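PDB 1YB2: tRNA (adenine(58)-N(1))-methyltransferase catalytic subunit TRM61 C-terminal domain-containing protein from Thermoplasma acidophilum, which probably transfers methyl groups from S-adenosyl-L-methionine to adenine in RNA, perhaps at adenine 58 of tRNA. Local coordinates for residues V119-Y130 with A151-I161. Numbering follows the deposited sequence.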
loop_
_atom_site.group_PDB
_atom_site.type_symbol
_atom_site.label_atom_id
_atom_site.label_comp_id
_atom_site.label_asym_id
_atom_site.label_seq_id
_atom_site.Cartn_x
_atom_site.Cartn_y
_atom_site.Cartn_z
ATOM N N VAL A 119 3.976 11.275 -13.662
ATOM C CA VAL A 119 2.763 11.394 -12.876
ATOM C C VAL A 119 1.634 10.410 -13.267
ATOM O O VAL A 119 0.836 10.029 -12.414
ATOM C CB VAL A 119 2.256 12.871 -12.858
ATOM C CG1 VAL A 119 1.608 13.237 -14.172
ATOM C CG2 VAL A 119 1.319 13.109 -11.681
ATOM N N GLY A 120 1.585 9.981 -14.530
ATOM C CA GLY A 120 0.445 9.178 -15.020
ATOM C C GLY A 120 -0.879 9.911 -14.868
ATOM O O GLY A 120 -0.989 11.081 -15.237
ATOM N N SER A 121 -1.877 9.229 -14.296
ATOM C CA SER A 121 -3.215 9.788 -14.095
ATOM C C SER A 121 -3.291 10.618 -12.810
ATOM O O SER A 121 -4.265 11.356 -12.574
ATOM C CB SER A 121 -4.228 8.655 -13.992
ATOM O OG SER A 121 -3.868 7.785 -12.917
ATOM N N GLY A 122 -2.273 10.485 -11.965
ATOM C CA GLY A 122 -2.315 11.153 -10.674
ATOM C C GLY A 122 -2.758 10.167 -9.615
ATOM O O GLY A 122 -2.877 10.523 -8.454
ATOM N N ASN A 123 -2.999 8.925 -10.020
ATOM C CA ASN A 123 -3.433 7.893 -9.093
ATOM C C ASN A 123 -2.430 7.650 -7.960
ATOM O O ASN A 123 -2.812 7.632 -6.777
ATOM C CB ASN A 123 -3.771 6.587 -9.828
ATOM C CG ASN A 123 -4.593 5.626 -8.966
ATOM O OD1 ASN A 123 -5.454 6.046 -8.186
ATOM N ND2 ASN A 123 -4.314 4.332 -9.087
HETATM N N MSE A 124 -1.149 7.483 -8.310
HETATM C CA MSE A 124 -0.099 7.322 -7.285
HETATM C C MSE A 124 0.009 8.580 -6.408
HETATM O O MSE A 124 0.174 8.490 -5.202
HETATM C CB MSE A 124 1.255 6.989 -7.927
HETATM C CG MSE A 124 2.403 6.794 -6.904
HETATM SE SE MSE A 124 2.044 5.301 -5.708
HETATM C CE MSE A 124 2.948 5.835 -4.044
ATOM N N SER A 125 -0.083 9.753 -7.028
ATOM C CA SER A 125 -0.046 11.020 -6.303
ATOM C C SER A 125 -1.157 11.058 -5.253
ATOM O O SER A 125 -0.967 11.567 -4.147
ATOM C CB SER A 125 -0.209 12.211 -7.262
ATOM O OG SER A 125 0.809 12.229 -8.241
ATOM N N SER A 126 -2.309 10.494 -5.603
ATOM C CA SER A 126 -3.442 10.489 -4.693
ATOM C C SER A 126 -3.160 9.630 -3.455
ATOM O O SER A 126 -3.355 10.097 -2.334
ATOM C CB SER A 126 -4.723 10.090 -5.422
ATOM O OG SER A 126 -5.694 9.627 -4.499
ATOM N N TYR A 127 -2.669 8.402 -3.649
ATOM C CA TYR A 127 -2.232 7.589 -2.524
ATOM C C TYR A 127 -1.165 8.259 -1.654
ATOM O O TYR A 127 -1.190 8.120 -0.427
ATOM C CB TYR A 127 -1.701 6.229 -2.995
ATOM C CG TYR A 127 -2.787 5.276 -3.370
ATOM C CD1 TYR A 127 -3.084 5.041 -4.714
ATOM C CD2 TYR A 127 -3.528 4.602 -2.384
ATOM C CE1 TYR A 127 -4.085 4.147 -5.078
ATOM C CE2 TYR A 127 -4.551 3.702 -2.746
ATOM C CZ TYR A 127 -4.813 3.490 -4.092
ATOM O OH TYR A 127 -5.797 2.603 -4.490
ATOM N N ILE A 128 -0.222 8.949 -2.291
ATOM C CA ILE A 128 0.851 9.639 -1.565
ATOM C C ILE A 128 0.248 10.730 -0.678
ATOM O O ILE A 128 0.543 10.800 0.525
ATOM C CB ILE A 128 1.909 10.226 -2.541
ATOM C CG1 ILE A 128 2.696 9.089 -3.233
ATOM C CG2 ILE A 128 2.860 11.188 -1.824
ATOM C CD1 ILE A 128 3.467 9.545 -4.490
ATOM N N LEU A 129 -0.612 11.567 -1.258
ATOM C CA LEU A 129 -1.205 12.666 -0.485
ATOM C C LEU A 129 -2.087 12.182 0.662
ATOM O O LEU A 129 -2.096 12.785 1.739
ATOM C CB LEU A 129 -1.985 13.629 -1.380
ATOM C CG LEU A 129 -1.197 14.499 -2.366
ATOM C CD1 LEU A 129 -2.127 15.541 -3.000
ATOM C CD2 LEU A 129 -0.012 15.196 -1.721
ATOM N N TYR A 130 -2.823 11.094 0.437
ATOM C CA TYR A 130 -3.655 10.518 1.491
ATOM C C TYR A 130 -2.785 10.052 2.663
ATOM O O TYR A 130 -3.112 10.301 3.821
ATOM C CB TYR A 130 -4.492 9.361 0.934
ATOM C CG TYR A 130 -5.708 8.981 1.771
ATOM C CD1 TYR A 130 -6.855 9.772 1.776
ATOM C CD2 TYR A 130 -5.712 7.809 2.537
ATOM C CE1 TYR A 130 -7.982 9.402 2.528
ATOM C CE2 TYR A 130 -6.830 7.434 3.290
ATOM C CZ TYR A 130 -7.952 8.227 3.275
ATOM O OH TYR A 130 -9.045 7.855 4.021
ATOM N N ALA A 151 -3.521 15.695 -14.307
ATOM C CA ALA A 151 -3.306 15.017 -13.034
ATOM C C ALA A 151 -3.566 15.962 -11.880
ATOM O O ALA A 151 -4.238 15.601 -10.922
ATOM C CB ALA A 151 -1.903 14.460 -12.955
HETATM N N MSE A 152 -3.032 17.173 -11.973
HETATM C CA MSE A 152 -3.164 18.135 -10.883
HETATM C C MSE A 152 -4.612 18.598 -10.735
HETATM O O MSE A 152 -5.085 18.765 -9.620
HETATM C CB MSE A 152 -2.214 19.318 -11.065
HETATM C CG MSE A 152 -0.732 18.967 -10.972
HETATM SE SE MSE A 152 -0.215 18.080 -9.282
HETATM C CE MSE A 152 0.241 16.284 -9.942
ATOM N N ASP A 153 -5.299 18.801 -11.860
ATOM C CA ASP A 153 -6.726 19.134 -11.859
ATOM C C ASP A 153 -7.535 18.037 -11.146
ATOM O O ASP A 153 -8.373 18.329 -10.298
ATOM C CB ASP A 153 -7.250 19.318 -13.292
ATOM C CG ASP A 153 -6.791 20.627 -13.948
ATOM O OD1 ASP A 153 -6.107 21.462 -13.312
ATOM O OD2 ASP A 153 -7.118 20.825 -15.139
ATOM N N ASN A 154 -7.272 16.781 -11.496
ATOM C CA ASN A 154 -7.919 15.631 -10.854
ATOM C C ASN A 154 -7.652 15.569 -9.357
ATOM O O ASN A 154 -8.572 15.370 -8.566
ATOM C CB ASN A 154 -7.489 14.310 -11.530
ATOM C CG ASN A 154 -8.194 14.087 -12.855
ATOM O OD1 ASN A 154 -9.331 14.517 -13.037
ATOM N ND2 ASN A 154 -7.534 13.411 -13.778
ATOM N N LEU A 155 -6.391 15.741 -8.971
ATOM C CA LEU A 155 -6.021 15.709 -7.563
ATOM C C LEU A 155 -6.700 16.823 -6.781
ATOM O O LEU A 155 -7.154 16.603 -5.667
ATOM C CB LEU A 155 -4.502 15.871 -7.376
ATOM C CG LEU A 155 -3.467 14.765 -7.390
ATOM C CD1 LEU A 155 -2.144 15.434 -7.060
ATOM C CD2 LEU A 155 -3.786 13.636 -6.368
ATOM N N SER A 156 -6.741 18.029 -7.347
ATOM C CA SER A 156 -7.261 19.189 -6.618
ATOM C C SER A 156 -8.770 19.060 -6.304
ATOM O O SER A 156 -9.299 19.750 -5.429
ATOM C CB SER A 156 -6.952 20.487 -7.372
ATOM O OG SER A 156 -7.711 20.559 -8.563
ATOM N N GLU A 157 -9.458 18.158 -6.998
ATOM C CA GLU A 157 -10.873 17.917 -6.723
ATOM C C GLU A 157 -11.078 17.236 -5.362
ATOM O O GLU A 157 -12.101 17.428 -4.718
ATOM C CB GLU A 157 -11.500 17.089 -7.848
ATOM C CG GLU A 157 -13.014 16.906 -7.721
ATOM C CD GLU A 157 -13.656 16.244 -8.947
ATOM O OE1 GLU A 157 -12.950 15.528 -9.697
ATOM O OE2 GLU A 157 -14.876 16.441 -9.148
ATOM N N PHE A 158 -10.092 16.458 -4.919
ATOM C CA PHE A 158 -10.232 15.629 -3.715
ATOM C C PHE A 158 -9.252 15.974 -2.606
ATOM O O PHE A 158 -9.439 15.560 -1.467
ATOM C CB PHE A 158 -10.120 14.147 -4.093
ATOM C CG PHE A 158 -11.199 13.701 -5.034
ATOM C CD1 PHE A 158 -10.911 13.417 -6.361
ATOM C CD2 PHE A 158 -12.520 13.636 -4.606
ATOM C CE1 PHE A 158 -11.907 13.043 -7.240
ATOM C CE2 PHE A 158 -13.528 13.276 -5.487
ATOM C CZ PHE A 158 -13.216 12.967 -6.805
ATOM N N TYR A 159 -8.211 16.732 -2.941
ATOM C CA TYR A 159 -7.166 17.040 -1.984
ATOM C C TYR A 159 -6.833 18.519 -1.957
ATOM O O TYR A 159 -6.870 19.181 -2.993
ATOM C CB TYR A 159 -5.883 16.305 -2.362
ATOM C CG TYR A 159 -5.968 14.805 -2.312
ATOM C CD1 TYR A 159 -5.778 14.123 -1.116
ATOM C CD2 TYR A 159 -6.236 14.065 -3.457
ATOM C CE1 TYR A 159 -5.845 12.730 -1.060
ATOM C CE2 TYR A 159 -6.313 12.656 -3.405
ATOM C CZ TYR A 159 -6.114 12.012 -2.201
ATOM O OH TYR A 159 -6.160 10.633 -2.123
ATOM N N ASP A 160 -6.462 19.017 -0.780
ATOM C CA ASP A 160 -5.718 20.263 -0.698
ATOM C C ASP A 160 -4.341 19.961 -1.275
ATOM O O ASP A 160 -3.666 19.057 -0.801
ATOM C CB ASP A 160 -5.590 20.726 0.754
ATOM C CG ASP A 160 -4.769 22.009 0.892
ATOM O OD1 ASP A 160 -5.349 23.103 0.772
ATOM O OD2 ASP A 160 -3.546 21.930 1.140
ATOM N N ILE A 161 -3.922 20.691 -2.302
ATOM C CA ILE A 161 -2.627 20.400 -2.924
ATOM C C ILE A 161 -1.566 21.450 -2.566
ATOM O O ILE A 161 -0.579 21.652 -3.290
ATOM C CB ILE A 161 -2.749 20.157 -4.452
ATOM C CG1 ILE A 161 -3.418 21.344 -5.144
ATOM C CG2 ILE A 161 -3.520 18.841 -4.727
ATOM C CD1 ILE A 161 -3.297 21.291 -6.639
#
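Tyr159 lays one face of its ring against Leu129, whose CB sits 4.2 Å from the ring centroid and 24° off the normal, a CH-pi contact displaced toward the rim. The phenol reaches on to helix 123-130, where Tyr159 OH and Ser126 OG are hydrogen-bonded at 2.6 Å; either may donate. Ser126 OG approaches at the ring edge, near its plane, a position set by its swing anti to the backbone N (chi1 159°). Phe78 of the second subunit meets the Tyr159 ring with planes about perpendicular, placing this end at the dimer interface.

Midway, Leu155 rests CD1 3.8 Å from Ser125 CB, while its CD2 lies 3.6 Å from Ser126 N. Ser125 OG instead is hydrogen-bonded to Glu116 OE1. Of the paired backbone positions, Gly122 and Ala151 come closest, CA to CA 4.6 Å, and the Ala151 methyl packs against the Gly122 backbone, CB to CA 4.0 Å. Val119 CG2 lies 3.7 Å from Ala151 CB and also touches the bent end of selenomethionine Met152.

The glycine-rich turn after strand 113-117, type II' from Val119 to N-cap Gly122, is characteristic of Rossmann-fold methyltransferases. Val119 thus joins apolar packing to a hydrogen bond from its N to Glu142 OE1, a predicted cofactor ligand, whereas Ser126 ties the phenol to helix 123-130 at an end the second subunit covers.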